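Local coordinates for histone deacetylase complex subunit SAP18 (Mus musculus, PDB 4A6Q), which enhances SIN3-HDAC1-mediated transcriptional repression and serves as an auxiliary component of the exon junction complex deposited on spliced mRNAs, at residues A90-D95 with P99-K104. Numbering follows the deposited sequence. Where two conformers were deposited one is given.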
# COMPACT_ATOMS: atom_id res chain seq x y z
N ALA A 90 2.66 1.41 -3.66
CA ALA A 90 3.05 2.66 -3.03
C ALA A 90 1.86 3.22 -2.26
O ALA A 90 0.73 3.00 -2.67
CB ALA A 90 3.49 3.67 -4.07
N ILE A 91 2.12 3.96 -1.19
CA ILE A 91 1.05 4.66 -0.46
C ILE A 91 1.09 6.12 -0.87
O ILE A 91 2.16 6.74 -0.95
CB ILE A 91 1.27 4.54 1.05
CG1 ILE A 91 1.03 3.10 1.50
CG2 ILE A 91 0.26 5.43 1.77
CD1 ILE A 91 1.53 2.79 2.95
N VAL A 92 -0.08 6.63 -1.27
CA VAL A 92 -0.26 8.03 -1.63
C VAL A 92 -0.96 8.71 -0.47
O VAL A 92 -2.05 8.29 -0.07
CB VAL A 92 -1.11 8.14 -2.92
CG1 VAL A 92 -1.36 9.62 -3.29
CG2 VAL A 92 -0.41 7.37 -4.09
N PHE A 93 -0.35 9.75 0.09
CA PHE A 93 -0.80 10.32 1.35
C PHE A 93 -0.72 11.82 1.32
O PHE A 93 0.05 12.41 0.58
CB PHE A 93 -0.02 9.76 2.55
CG PHE A 93 1.48 9.99 2.52
CD1 PHE A 93 2.29 9.22 1.70
CD2 PHE A 93 2.09 10.89 3.40
CE1 PHE A 93 3.68 9.37 1.68
CE2 PHE A 93 3.48 11.06 3.39
CZ PHE A 93 4.27 10.29 2.52
N MSE A 94 -1.55 12.46 2.11
CA MSE A 94 -1.62 13.92 2.09
C MSE A 94 -0.30 14.59 2.44
O MSE A 94 0.38 14.23 3.41
CB MSE A 94 -2.74 14.41 3.01
CG MSE A 94 -4.10 14.26 2.38
SE MSE A 94 -5.53 15.04 3.46
CE MSE A 94 -4.98 14.41 5.22
N ASP A 95 0.06 15.59 1.64
CA ASP A 95 1.25 16.40 1.87
C ASP A 95 0.91 17.45 2.93
O ASP A 95 -0.00 18.25 2.75
CB ASP A 95 1.62 17.02 0.51
CG ASP A 95 2.96 17.73 0.53
OD1 ASP A 95 3.45 18.15 1.60
OD2 ASP A 95 3.50 17.89 -0.59
N PRO A 99 0.22 21.91 -0.79
CA PRO A 99 -1.03 21.30 -1.26
C PRO A 99 -0.85 19.96 -1.99
O PRO A 99 0.20 19.71 -2.60
CB PRO A 99 -1.61 22.34 -2.21
CG PRO A 99 -1.05 23.66 -1.68
CD PRO A 99 0.28 23.37 -1.06
N GLY A 100 -1.86 19.08 -1.87
CA GLY A 100 -1.87 17.83 -2.60
C GLY A 100 -1.31 16.65 -1.84
O GLY A 100 -1.45 16.56 -0.61
N TYR A 101 -0.68 15.73 -2.59
CA TYR A 101 -0.35 14.39 -2.09
C TYR A 101 1.13 14.10 -2.33
O TYR A 101 1.79 14.82 -3.09
CB TYR A 101 -1.24 13.30 -2.73
CG TYR A 101 -2.61 13.30 -2.07
CD1 TYR A 101 -3.58 14.21 -2.46
CD2 TYR A 101 -2.90 12.40 -1.06
CE1 TYR A 101 -4.84 14.22 -1.81
CE2 TYR A 101 -4.15 12.41 -0.41
CZ TYR A 101 -5.09 13.32 -0.80
OH TYR A 101 -6.31 13.32 -0.15
N ARG A 102 1.62 13.12 -1.60
CA ARG A 102 3.00 12.61 -1.69
C ARG A 102 2.93 11.12 -1.86
O ARG A 102 1.90 10.52 -1.58
CB ARG A 102 3.76 12.88 -0.39
CG ARG A 102 3.96 14.33 -0.04
CD ARG A 102 4.71 14.44 1.28
NE ARG A 102 6.01 13.77 1.17
CZ ARG A 102 7.08 14.35 0.64
NH1 ARG A 102 7.01 15.61 0.22
NH2 ARG A 102 8.22 13.68 0.54
N VAL A 103 4.03 10.50 -2.26
CA VAL A 103 4.00 9.06 -2.49
C VAL A 103 5.25 8.38 -1.93
O VAL A 103 6.37 8.94 -1.99
CB VAL A 103 3.82 8.75 -4.01
CG1 VAL A 103 4.95 9.38 -4.85
CG2 VAL A 103 3.66 7.26 -4.30
N LYS A 104 5.04 7.19 -1.38
CA LYS A 104 6.12 6.39 -0.82
C LYS A 104 5.97 4.97 -1.32
O LYS A 104 4.95 4.29 -1.04
CB LYS A 104 6.02 6.41 0.71
CG LYS A 104 6.78 5.32 1.42
CD LYS A 104 8.24 5.51 1.30
CE LYS A 104 8.98 4.62 2.32
NZ LYS A 104 10.43 4.53 2.04
O HOH W 1 -2.42 18.51 1.25
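One face of the F93 ring carries R102 CB, 4.1 Å from the ring centroid in a CH-pi contact, over the face but offset toward the rim, while I91 O and K104 N lie at its edge, in plane. F93 and R102 form a hydrogen-bonded pair of the antiparallel beta hairpin made by strands 86-94 and 101-110, the latter outermost in the ubiquitin-like sheet. With CG between backbone N and carbonyl carbon (chi1 59°), the flat F93 ring suits the aliphatic part of arginine. The Y101 ring has F93 N at its edge, in plane, and is met obliquely by V92 CG1 and, in the conformers described here for M94 and R102, by CG of selenomethionine M94, 3.3 Å from Y101 CE2; Y132 of strand 132-138 also meets the ring. Replacing Y101 by an alanine would probably leave M94 CG and the Y132 ring without their aromatic neighbour. Branched V92 reaches Y101 and V103 with separate methyls. D95 lays its carboxylate against R102 CG and CD, but its OD1 accepts from K97 N and R98 N within the turn. G100 has a positive phi, 95°, where a side chain would jam against the preceding carbonyl. D95 N donates to G100 O (2.9 Å), which also accepts from a water that bridges to D95 O.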